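Local coordinates for protein exopolygalacturonate lyase (Vibrio vulnificus, PDB 5A29) that probably cleaves pectate by beta-elimination as a metal-binding polysaccharide lyase of family 2, at residues H275-P281 / F382-T386; I388-L393 / R404-A408. One frame throughout, in Å; residues are numbered along the deposited sequence. Where two conformers were deposited one is given.

Interaction 1 (H275-P281 / F382-T386); sequences HPKTGAP and FSDGT. With SRT (S,R meso-tartaric acid), chain D.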
loop_
_atom_site.group_PDB
_atom_site.type_symbol
_atom_site.label_atom_id
_atom_site.label_comp_id
_atom_site.label_asym_id
_atom_site.label_seq_id
_atom_site.Cartn_x
_atom_site.Cartn_y
_atom_site.Cartn_z
ATOM N N HIS A 275 -3.041 -19.941 10.884
ATOM C CA HIS A 275 -2.502 -20.963 11.847
ATOM C C HIS A 275 -3.620 -21.712 12.590
ATOM O O HIS A 275 -4.525 -21.122 13.125
ATOM C CB HIS A 275 -1.575 -20.345 12.886
ATOM C CG HIS A 275 -0.801 -21.385 13.627
ATOM N ND1 HIS A 275 -1.349 -22.118 14.667
ATOM C CD2 HIS A 275 0.402 -21.951 13.347
ATOM C CE1 HIS A 275 -0.466 -23.037 15.051
ATOM N NE2 HIS A 275 0.597 -22.973 14.249
ATOM N N PRO A 276 -3.592 -23.039 12.567
ATOM C CA PRO A 276 -4.789 -23.788 13.011
ATOM C C PRO A 276 -4.994 -23.776 14.510
ATOM O O PRO A 276 -6.064 -24.064 14.962
ATOM C CB PRO A 276 -4.497 -25.232 12.539
ATOM C CG PRO A 276 -2.986 -25.283 12.419
ATOM C CD PRO A 276 -2.569 -23.900 11.937
ATOM N N LYS A 277 -3.983 -23.431 15.296
ATOM C CA LYS A 277 -4.140 -23.335 16.707
ATOM C C LYS A 277 -4.389 -21.875 17.169
ATOM O O LYS A 277 -5.252 -21.649 18.021
ATOM C CB LYS A 277 -2.898 -23.953 17.376
ATOM C CG LYS A 277 -2.843 -23.775 18.887
ATOM C CD LYS A 277 -3.594 -24.870 19.641
ATOM C CE LYS A 277 -4.258 -24.357 20.927
ATOM N NZ LYS A 277 -5.622 -24.958 21.067
ATOM N N THR A 278 -3.659 -20.890 16.616
ATOM C CA THR A 278 -3.739 -19.485 17.133
ATOM C C THR A 278 -4.693 -18.639 16.322
ATOM O O THR A 278 -5.116 -17.602 16.772
ATOM C CB THR A 278 -2.379 -18.775 17.039
ATOM O OG1 THR A 278 -1.992 -18.801 15.675
ATOM C CG2 THR A 278 -1.298 -19.588 17.857
ATOM N N GLY A 279 -5.069 -19.097 15.137
ATOM C CA GLY A 279 -5.864 -18.278 14.272
ATOM C C GLY A 279 -5.087 -17.112 13.658
ATOM O O GLY A 279 -5.681 -16.295 12.933
ATOM N N ALA A 280 -3.772 -17.012 13.905
ATOM C CA ALA A 280 -3.019 -15.834 13.385
ATOM C C ALA A 280 -3.011 -15.892 11.853
ATOM O O ALA A 280 -2.812 -16.964 11.234
ATOM C CB ALA A 280 -1.566 -15.803 13.945
ATOM N N PRO A 281 -3.150 -14.725 11.189
ATOM C CA PRO A 281 -3.122 -14.680 9.737
ATOM C C PRO A 281 -1.701 -15.000 9.165
ATOM O O PRO A 281 -0.676 -14.977 9.898
ATOM C CB PRO A 281 -3.508 -13.233 9.431
ATOM C CG PRO A 281 -2.863 -12.470 10.591
ATOM C CD PRO A 281 -3.088 -13.366 11.804
ATOM N N PHE A 382 6.532 -15.933 14.443
ATOM C CA PHE A 382 5.841 -16.819 13.460
ATOM C C PHE A 382 4.362 -16.968 13.859
ATOM O O PHE A 382 3.975 -16.558 14.971
ATOM C CB PHE A 382 6.511 -18.232 13.480
ATOM C CG PHE A 382 7.899 -18.251 12.859
ATOM C CD1 PHE A 382 9.020 -17.920 13.636
ATOM C CD2 PHE A 382 8.100 -18.619 11.531
ATOM C CE1 PHE A 382 10.313 -17.947 13.073
ATOM C CE2 PHE A 382 9.395 -18.614 10.966
ATOM C CZ PHE A 382 10.501 -18.248 11.763
ATOM N N SER A 383 3.515 -17.499 12.921
ATOM C CA SER A 383 2.068 -17.496 13.107
ATOM C C SER A 383 1.632 -18.421 14.259
ATOM O O SER A 383 0.518 -18.333 14.722
ATOM C CB SER A 383 1.385 -17.927 11.795
ATOM O OG SER A 383 1.886 -19.261 11.542
ATOM N N ASP A 384 2.510 -19.311 14.748
ATOM C CA ASP A 384 2.195 -20.090 15.981
ATOM C C ASP A 384 2.570 -19.328 17.262
ATOM O O ASP A 384 2.296 -19.804 18.370
ATOM C CB ASP A 384 2.975 -21.400 15.996
ATOM C CG ASP A 384 4.476 -21.180 16.252
ATOM O OD1 ASP A 384 4.964 -20.074 16.002
ATOM O OD2 ASP A 384 5.186 -22.109 16.682
ATOM N N GLY A 385 3.102 -18.106 17.123
ATOM C CA GLY A 385 3.441 -17.310 18.327
ATOM C C GLY A 385 4.909 -17.376 18.760
ATOM O O GLY A 385 5.310 -16.639 19.661
ATOM N N THR A 386 5.708 -18.222 18.104
ATOM C CA THR A 386 7.129 -18.366 18.457
ATOM C C THR A 386 7.799 -17.021 18.118
ATOM O O THR A 386 7.723 -16.574 16.976
ATOM C CB THR A 386 7.832 -19.437 17.620
ATOM O OG1 THR A 386 7.237 -20.692 17.905
ATOM C CG2 THR A 386 9.333 -19.552 18.026
HETATM O O1 SRT D . -2.869 -11.894 4.456
HETATM O O11 SRT D . -3.588 -13.415 5.834
HETATM C C1 SRT D . -3.759 -12.365 5.199
HETATM C C2 SRT D . -5.082 -11.627 5.142
HETATM O O2 SRT D . -5.872 -12.552 4.483
HETATM C C3 SRT D . -5.864 -11.176 6.399
HETATM O O3 SRT D . -5.332 -11.662 7.608
HETATM C C4 SRT D . -6.055 -9.682 6.596
HETATM O O4 SRT D . -7.209 -9.414 7.032
HETATM O O41 SRT D . -5.140 -8.828 6.310
#
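Thr-278 and His-275 close over the type I beta turn that runs from Phe-382 to Gly-385, and an ST turn at Thr-278 puts the key hydroxyl in place. Chi1 of 58° wedges OG1 between the threonine's own N and C, where it does two jobs: it accepts from Ala-280 N at 3.1 Å and donates to Ser-383 O at 2.7 Å, almost in line with that carbonyl (C=O...O angle 166°). The methyl CB of Ala-280 packs on the same Ser-383 O. His-275 can be traced outward from the backbone. CB rests against Ser-383 O at 3.4 Å, and CG stays close to that oxygen; CD2 comes to Ser-383 OG, whose hydrogen bond goes to Asn-325. NE2 reaches Asp-384 CB at 3.3 Å, a packing contact, while CA of Asp-384 lies over one ring face, toward its rim, and Pro-276 CD likewise over the opposite face. Facing back into its own loop, ND1 receives the N-H groups of Lys-277 and, at longer range, Thr-278; although both come tilted from the ring plane, the pair should limit the ring's rotation. The loop following helix 259-272 is thus joined to the turn following strand 377-378, with Leu-369 of helix 353-370 against Thr-278 and Ala-280. At its far end Pro-281 lines a meso-tartaric acid pocket, and its carbonyl O, 4.1 Å from Ser-383 CB, is buried without a polar partner.

Interaction 2 (I388-L393 / R404-A408); sequences IEGIPL and RVFNA
Phe-406, which gives up the most surface here, lays its ring beside Ile-388, CD2 meeting the methyl CD1 at 3.6 Å. Leu-393 CD2 comes more loosely, near the ring plane and at its edge, 4.2 Å from CE2. Beyond these segments the same ring meets Phe-328, and Ile-388 also packs on that phenylalanine. Leu-393 runs alongside the stem of Arg-404, its CG and CD1 against Arg-404 CB, while the arginine chain, in the conformer given, bends at chi3 (-73°) and leads away. Between these side chains the backbones pair without forming regular strands: a type II beta turn, Ile-388 to Ile-391, is pinned to the extended chain 404-408. Gly-390 N donates to Phe-406 O at 2.9 Å, nearly straight at 172°, and Leu-393 N donates to Arg-404 O at 2.8 Å. A water bridges the two chains between these bonds, accepting from Phe-406 N at 2.8 Å and donating to the carbonyl oxygens of Ile-388 and Ile-391. Val-405 spreads its two methyls, CG1 on Gly-390 CA and CG2 on Pro-392 CG. At the other end Glu-389 stretches out fully, until OE2 lies 3.4 Å from Ala-408 CB.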
loop_
_atom_site.group_PDB
_atom_site.type_symbol
_atom_site.label_atom_id
_atom_site.label_comp_id
_atom_site.label_asym_id
_atom_site.label_seq_id
_atom_site.Cartn_x
_atom_site.Cartn_y
_atom_site.Cartn_z
ATOM N N ILE A 388 11.281 -14.626 17.669
ATOM C CA ILE A 388 12.720 -14.626 17.515
ATOM C C ILE A 388 13.330 -13.324 18.039
ATOM O O ILE A 388 14.452 -12.983 17.647
ATOM C CB ILE A 388 13.128 -14.819 16.041
ATOM C CG1 ILE A 388 12.682 -13.636 15.147
ATOM C CG2 ILE A 388 12.503 -16.112 15.546
ATOM C CD1 ILE A 388 13.305 -13.653 13.755
ATOM N N GLU A 389 12.569 -12.601 18.842
ATOM C CA GLU A 389 12.993 -11.297 19.382
ATOM C C GLU A 389 14.426 -11.382 19.984
ATOM O O GLU A 389 14.666 -12.149 20.924
ATOM C CB GLU A 389 12.001 -10.835 20.476
ATOM C CG GLU A 389 12.271 -9.390 20.896
ATOM C CD GLU A 389 11.358 -8.876 21.987
ATOM O OE1 GLU A 389 10.472 -9.612 22.473
ATOM O OE2 GLU A 389 11.599 -7.736 22.452
ATOM N N GLY A 390 15.363 -10.609 19.439
ATOM C CA GLY A 390 16.698 -10.527 20.057
ATOM C C GLY A 390 17.641 -11.639 19.626
ATOM O O GLY A 390 18.789 -11.638 20.021
ATOM N N ILE A 391 17.169 -12.650 18.880
ATOM C CA ILE A 391 18.043 -13.801 18.586
ATOM C C ILE A 391 18.782 -13.640 17.238
ATOM O O ILE A 391 18.157 -13.568 16.167
ATOM C CB ILE A 391 17.190 -15.110 18.591
ATOM C CG1 ILE A 391 16.436 -15.256 19.929
ATOM C CG2 ILE A 391 18.040 -16.332 18.307
ATOM C CD1 ILE A 391 15.463 -16.446 19.980
ATOM N N PRO A 392 20.137 -13.619 17.261
ATOM C CA PRO A 392 20.838 -13.359 15.996
ATOM C C PRO A 392 20.528 -14.528 15.046
ATOM O O PRO A 392 20.494 -15.673 15.502
ATOM C CB PRO A 392 22.310 -13.354 16.407
ATOM C CG PRO A 392 22.284 -13.012 17.885
ATOM C CD PRO A 392 21.038 -13.663 18.430
ATOM N N LEU A 393 20.274 -14.249 13.783
ATOM C CA LEU A 393 19.977 -15.309 12.824
ATOM C C LEU A 393 21.199 -16.287 12.792
ATOM O O LEU A 393 22.363 -15.869 12.751
ATOM C CB LEU A 393 19.760 -14.756 11.417
ATOM C CG LEU A 393 18.571 -13.762 11.277
ATOM C CD1 LEU A 393 18.226 -13.532 9.839
ATOM C CD2 LEU A 393 17.343 -14.295 12.034
ATOM N N ARG A 404 21.984 -11.058 11.955
ATOM C CA ARG A 404 20.903 -10.053 12.000
ATOM C C ARG A 404 20.025 -10.309 13.226
ATOM O O ARG A 404 19.783 -11.478 13.647
ATOM C CB ARG A 404 20.037 -10.059 10.722
ATOM C CG ARG A 404 18.959 -8.978 10.839
ATOM C CD ARG A 404 18.024 -8.852 9.660
ATOM N NE ARG A 404 18.679 -8.241 8.515
ATOM C CZ ARG A 404 18.093 -8.149 7.326
ATOM N NH1 ARG A 404 16.848 -8.615 7.210
ATOM N NH2 ARG A 404 18.768 -7.615 6.281
ATOM N N VAL A 405 19.539 -9.223 13.827
ATOM C CA VAL A 405 18.720 -9.314 14.975
ATOM C C VAL A 405 17.464 -8.550 14.655
ATOM O O VAL A 405 17.540 -7.409 14.174
ATOM C CB VAL A 405 19.449 -8.715 16.239
ATOM C CG1 VAL A 405 18.472 -8.597 17.393
ATOM C CG2 VAL A 405 20.533 -9.709 16.721
ATOM N N PHE A 406 16.303 -9.164 14.934
ATOM C CA PHE A 406 14.993 -8.470 14.829
ATOM C C PHE A 406 14.571 -8.148 16.268
ATOM O O PHE A 406 14.531 -9.031 17.113
ATOM C CB PHE A 406 13.925 -9.407 14.191
ATOM C CG PHE A 406 14.139 -9.628 12.742
ATOM C CD1 PHE A 406 13.683 -8.727 11.823
ATOM C CD2 PHE A 406 14.836 -10.768 12.288
ATOM C CE1 PHE A 406 13.864 -8.933 10.431
ATOM C CE2 PHE A 406 15.033 -10.962 10.908
ATOM C CZ PHE A 406 14.559 -10.053 9.980
ATOM N N ASN A 407 14.395 -6.868 16.561
ATOM C CA ASN A 407 13.916 -6.400 17.879
ATOM C C ASN A 407 12.398 -6.220 17.797
ATOM O O ASN A 407 11.823 -6.184 16.681
ATOM C CB ASN A 407 14.556 -5.029 18.194
ATOM C CG ASN A 407 16.079 -5.157 18.461
ATOM O OD1 ASN A 407 16.897 -4.460 17.833
ATOM N ND2 ASN A 407 16.431 -6.075 19.304
ATOM N N ALA A 408 11.738 -6.119 18.953
ATOM C CA ALA A 408 10.303 -5.684 18.945
ATOM C C ALA A 408 10.282 -4.270 18.373
ATOM O O ALA A 408 11.225 -3.539 18.589
ATOM C CB ALA A 408 9.753 -5.737 20.349
HETATM O O HOH W 1 16.110 -11.928 15.405
#

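Interaction 1 is the buried contact and joins parts of the chain about a hundred residues apart; interaction 2 lies largely at the surface and closes a local excursion of the loop between strand 377-378 and helix 417-426. That loop also supplies segment 382-386, so the two contacts hold successive parts of one connection. They touch where Phe-382 CE1 meets Ile-388 CG2 at 3.8 Å, and Phe-328 packs on both of these residues. In interaction 1 a side-chain hydroxyl makes the polar link across; in interaction 2 that work falls to peptide groups and a bridging water, with apolar side chains lining the pairing.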